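Local coordinates for protein thermospermine synthase (Medicago truncatula, PDB 6BQ6) that probably transfers an aminopropyl group from decarboxylated S-adenosylmethionine to spermidine, yielding the tetraamine thermospermine and methylthioadenosine, at residues B[211-216]-B[262-267]; B[29-34]-B[41-46]. One frame throughout, in Å; residues are numbered along the deposited sequence.

Contact 1 of 2, residues B[211-216]-B[262-267]; sequences GGIFVT and LASDSP
Ser264 turns its OG anti to its own backbone N (chi1 -175°), which carries the hydroxyl to Gly212, while Leu262, with CG anti to the carbonyl carbon, brings CD2 against Val215. Both pairs join antiparallel neighbours, strands 212-220 and 256-264, toward one edge of the Rossmann-type sheet, where 256-264 runs against the parallel strands, with 243-251 beyond it. Phe214 and Ala263 form a hydrogen-bonded pair: Phe214 N reaches Ala263 O at 2.8 Å, and the return bond from Ala263 N to Phe214 O is equally short. Leu262 CD2 lies 3.7 Å from Val215 CG2, the two side chains running side by side; branched aliphatics suit this face, which helix 84-98 covers through Ala95. On the other face, Phe214 and Ala263 pack on Leu237 of helix 230-238. Beyond the ladder Ser264 OG donates to Gly212 O (2.8 Å), tilted 32° from that carbonyl's plane, and accepts from Ser266 N; the second bond makes an ST turn where the strand ends. With an alanine here, Gly212 O would probably lose its hydroxyl donor and Ser266 N its acceptor, leaving the turn less firmly set. Gly211 has a positive phi (82°) at which a CB would jam against the preceding carbonyl. A water donates to Gly212 O at 2.7 Å and accepts from Asp265 N.

Contact 2 of 2, residues B[29-34]-B[41-46]; sequences CWYEEE and WCFALN
Trp30 and Ala44 face each other across the antiparallel hairpin of strands 29-34 and 39-45, in the N-terminal tetramerisation region. Along the backbone, Tyr31 with Phe43 and Glu33 with Trp41 are hydrogen-bonded pairs, each joined by two N-H to O=C bonds; Tyr31 N to Phe43 O measures 2.8 Å. At the open end Leu45 N reaches Cys29 O at 2.9 Å, and a water bridges Cys29 O and Leu45 O.

Apolar and aromatic contacts divide between the two faces. With CG anti to its carbonyl carbon (chi1 -66°), Trp30 swings its indole across the partner strand: Ala44 CB sits 4.2 Å from the centroid of the six-membered ring, 12° off its normal, a CH-pi contact that a small methyl suits. Trp30 CE3 also lies 3.7 Å from Cys42 CB. On the opposite face the Tyr31 and Phe43 rings run side by side, planes at 52°, with Tyr31 CD2 3.7 Å from Phe43 CD2. Toward the open end Leu45 CG packs on Tyr31 CB.

The polar and charged groups find partners beyond the hairpin. Glu32 forms a salt bridge with Arg40 of the fourth subunit, and Arg40 of the second subunit makes a cation-pi contact with Trp30. Glu33, extended, accepts from Leu77 N through OE1, which helps fix its carboxylate beside the bound thermospermine. Tyr31 OH lies 2.7 Å from Glu33 OE1, with Gly75 O also within its reach. One hairpin thus serves both assembly and pocket, offering a carboxylate that probably complements a cationic polyamine.

In the fold
Contact 2 closes before contact 1 opens along the chain, and their centres lie 38 Å apart on opposite sides of the chain's centre; the nearest atoms are about 18 Å from each other. They share no sheet. The 29-34/41-46 hairpin belongs to the N-terminal region, where neighbouring subunits extend its ladder from both strands, whereas 211-216/262-267 lies in the mixed sheet of the catalytic Rossmann-type domain and touches no other chain. The ligand lies between them: the side chain of Glu33 is about 4 Å from thermospermine, while that of Val215 is about 12 Å from it and about 8 Å from the side chain of Asp181, the predicted proton acceptor. Assembly and catalytic core thus meet at the pocket.

Contact 1 of 2, residues B[211-216]-B[262-267]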
# COMPACT_ATOMS: atom_id res chain seq x y z
N GLY B 211 10.53 42.56 25.20
CA GLY B 211 10.86 41.23 25.67
C GLY B 211 10.09 40.12 24.94
O GLY B 211 10.15 38.94 25.36
N GLY B 212 9.37 40.48 23.87
CA GLY B 212 8.46 39.54 23.24
C GLY B 212 9.21 38.43 22.59
O GLY B 212 10.35 38.65 22.14
N ILE B 213 8.58 37.26 22.52
CA ILE B 213 9.22 36.09 21.91
C ILE B 213 8.27 35.55 20.86
O ILE B 213 7.08 35.42 21.12
CB ILE B 213 9.56 35.01 22.94
CG1 ILE B 213 10.58 35.55 23.98
CG2 ILE B 213 10.13 33.78 22.20
CD1 ILE B 213 10.85 34.66 25.16
N PHE B 214 8.79 35.29 19.66
CA PHE B 214 8.05 34.60 18.62
C PHE B 214 8.54 33.12 18.65
O PHE B 214 9.76 32.87 18.77
CB PHE B 214 8.32 35.23 17.26
CG PHE B 214 7.65 34.53 16.11
CD1 PHE B 214 6.25 34.39 16.05
CD2 PHE B 214 8.44 33.94 15.06
CE1 PHE B 214 5.63 33.74 14.99
CE2 PHE B 214 7.79 33.27 14.03
CZ PHE B 214 6.40 33.18 13.97
N VAL B 215 7.62 32.20 18.45
CA VAL B 215 7.99 30.81 18.16
C VAL B 215 7.11 30.32 17.02
O VAL B 215 5.90 30.61 16.97
CB VAL B 215 7.89 29.88 19.40
CG1 VAL B 215 6.49 29.89 20.00
CG2 VAL B 215 8.33 28.45 19.06
N THR B 216 7.70 29.57 16.10
CA THR B 216 6.93 28.91 15.07
C THR B 216 7.33 27.44 15.01
O THR B 216 8.52 27.12 15.08
CB THR B 216 7.06 29.60 13.67
OG1 THR B 216 6.22 28.93 12.74
CG2 THR B 216 8.49 29.61 13.17
N LEU B 262 12.59 29.54 18.01
CA LEU B 262 12.39 30.74 18.83
C LEU B 262 13.10 31.94 18.25
O LEU B 262 14.21 31.82 17.76
CB LEU B 262 12.99 30.60 20.22
CG LEU B 262 12.59 29.44 21.07
CD1 LEU B 262 13.28 29.49 22.40
CD2 LEU B 262 11.08 29.49 21.27
N ALA B 263 12.47 33.10 18.34
CA ALA B 263 13.08 34.34 17.87
C ALA B 263 12.70 35.48 18.81
O ALA B 263 11.56 35.60 19.25
CB ALA B 263 12.66 34.64 16.44
N SER B 264 13.67 36.33 19.13
CA SER B 264 13.42 37.46 20.03
C SER B 264 14.50 38.52 19.82
O SER B 264 15.59 38.24 19.35
CB SER B 264 13.40 37.02 21.49
OG SER B 264 13.06 38.04 22.43
N ASP B 265 14.19 39.72 20.20
CA ASP B 265 15.23 40.75 20.29
C ASP B 265 15.86 40.85 21.68
O ASP B 265 16.79 41.65 21.89
CB ASP B 265 14.66 42.08 19.78
CG ASP B 265 14.64 42.14 18.24
OD1 ASP B 265 15.42 41.43 17.55
OD2 ASP B 265 13.90 42.98 17.69
N SER B 266 15.37 40.06 22.63
CA SER B 266 15.99 39.91 23.90
C SER B 266 16.60 38.51 23.97
O SER B 266 16.16 37.58 23.27
CB SER B 266 14.99 40.07 25.02
OG SER B 266 14.53 41.41 24.95
N PRO B 267 17.64 38.35 24.80
CA PRO B 267 18.36 37.06 24.79
C PRO B 267 17.51 35.83 25.12
O PRO B 267 16.51 35.93 25.83
CB PRO B 267 19.44 37.26 25.85
CG PRO B 267 19.69 38.72 25.81
CD PRO B 267 18.31 39.32 25.67
O HOH W 1 11.66 40.75 21.17

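Contact 2 of 2, residues B[29-34]-B[41-46]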
# COMPACT_ATOMS: atom_id res chain seq x y z
N CYS B 29 -7.12 -3.34 7.93
CA CYS B 29 -7.43 -1.93 7.64
C CYS B 29 -6.29 -1.02 8.07
O CYS B 29 -5.80 -1.13 9.19
CB CYS B 29 -8.75 -1.48 8.32
SG CYS B 29 -10.17 -2.39 7.63
N TRP B 30 -5.91 -0.11 7.17
CA TRP B 30 -4.73 0.72 7.32
C TRP B 30 -5.03 2.17 6.96
O TRP B 30 -5.73 2.41 6.01
CB TRP B 30 -3.60 0.20 6.40
CG TRP B 30 -3.12 -1.13 6.82
CD1 TRP B 30 -3.63 -2.32 6.46
CD2 TRP B 30 -2.06 -1.41 7.74
NE1 TRP B 30 -2.96 -3.35 7.10
CE2 TRP B 30 -2.01 -2.80 7.91
CE3 TRP B 30 -1.17 -0.61 8.45
CZ2 TRP B 30 -1.07 -3.41 8.75
CZ3 TRP B 30 -0.25 -1.21 9.28
CH2 TRP B 30 -0.20 -2.61 9.42
N TYR B 31 -4.50 3.12 7.73
CA TYR B 31 -4.31 4.48 7.30
C TYR B 31 -2.92 4.61 6.68
O TYR B 31 -1.95 4.25 7.30
CB TYR B 31 -4.41 5.45 8.48
CG TYR B 31 -3.96 6.86 8.16
CD1 TYR B 31 -4.67 7.65 7.29
CD2 TYR B 31 -2.78 7.40 8.72
CE1 TYR B 31 -4.25 8.92 6.94
CE2 TYR B 31 -2.38 8.68 8.41
CZ TYR B 31 -3.12 9.43 7.50
OH TYR B 31 -2.73 10.72 7.14
N GLU B 32 -2.83 5.23 5.51
CA GLU B 32 -1.58 5.37 4.81
C GLU B 32 -1.34 6.84 4.54
O GLU B 32 -2.21 7.57 4.09
CB GLU B 32 -1.71 4.61 3.51
CG GLU B 32 -0.64 4.84 2.50
CD GLU B 32 -1.01 4.10 1.24
OE1 GLU B 32 -1.31 4.82 0.25
OE2 GLU B 32 -1.09 2.81 1.32
N GLU B 33 -0.13 7.26 4.82
CA GLU B 33 0.31 8.58 4.46
C GLU B 33 1.64 8.52 3.70
O GLU B 33 2.58 7.81 4.10
CB GLU B 33 0.47 9.43 5.69
CG GLU B 33 0.66 10.90 5.28
CD GLU B 33 0.48 11.90 6.41
OE1 GLU B 33 -0.19 11.58 7.38
OE2 GLU B 33 0.98 13.04 6.30
N GLU B 34 1.64 9.24 2.59
CA GLU B 34 2.82 9.47 1.79
C GLU B 34 3.56 10.61 2.45
O GLU B 34 3.28 11.75 2.17
CB GLU B 34 2.45 9.82 0.34
CG GLU B 34 1.83 8.65 -0.45
CD GLU B 34 2.20 8.64 -1.95
OE1 GLU B 34 2.47 7.53 -2.49
OE2 GLU B 34 2.23 9.73 -2.58
N TRP B 41 3.98 5.62 5.25
CA TRP B 41 3.99 5.33 6.68
C TRP B 41 2.56 4.92 6.99
O TRP B 41 1.66 5.74 6.73
CB TRP B 41 4.35 6.63 7.34
CG TRP B 41 4.43 6.75 8.78
CD1 TRP B 41 3.89 7.77 9.54
CD2 TRP B 41 5.20 5.95 9.67
NE1 TRP B 41 4.30 7.65 10.84
CE2 TRP B 41 5.09 6.54 10.96
CE3 TRP B 41 5.99 4.82 9.52
CZ2 TRP B 41 5.70 6.00 12.06
CZ3 TRP B 41 6.59 4.27 10.61
CH2 TRP B 41 6.43 4.86 11.89
N CYS B 42 2.35 3.68 7.47
CA CYS B 42 1.00 3.13 7.56
C CYS B 42 0.66 2.66 8.97
O CYS B 42 1.47 2.01 9.62
CB CYS B 42 0.81 1.98 6.60
SG CYS B 42 1.52 2.36 4.95
N PHE B 43 -0.51 3.06 9.45
CA PHE B 43 -0.98 2.72 10.80
C PHE B 43 -2.18 1.80 10.68
O PHE B 43 -3.13 2.11 9.97
CB PHE B 43 -1.47 3.96 11.57
CG PHE B 43 -0.56 5.11 11.56
CD1 PHE B 43 0.81 4.98 11.37
CD2 PHE B 43 -1.06 6.37 11.86
CE1 PHE B 43 1.62 6.08 11.44
CE2 PHE B 43 -0.24 7.47 11.91
CZ PHE B 43 1.09 7.33 11.69
N ALA B 44 -2.20 0.71 11.44
CA ALA B 44 -3.39 -0.14 11.45
C ALA B 44 -4.52 0.66 12.11
O ALA B 44 -4.28 1.46 13.03
CB ALA B 44 -3.16 -1.41 12.20
N LEU B 45 -5.71 0.46 11.60
CA LEU B 45 -6.89 1.23 11.95
C LEU B 45 -7.90 0.40 12.75
O LEU B 45 -8.27 -0.70 12.32
CB LEU B 45 -7.59 1.66 10.69
CG LEU B 45 -7.32 2.93 9.95
CD1 LEU B 45 -8.19 3.00 8.71
CD2 LEU B 45 -7.68 4.09 10.84
N ASN B 46 -8.39 0.97 13.84
CA ASN B 46 -9.57 0.43 14.56
C ASN B 46 -10.84 0.96 13.90
O ASN B 46 -11.79 0.21 13.59
CB ASN B 46 -9.56 0.87 16.03
CG ASN B 46 -8.51 0.15 16.87
OD1 ASN B 46 -8.34 -1.05 16.77
ND2 ASN B 46 -7.84 0.90 17.76
O HOH W 2 -6.63 -3.12 11.22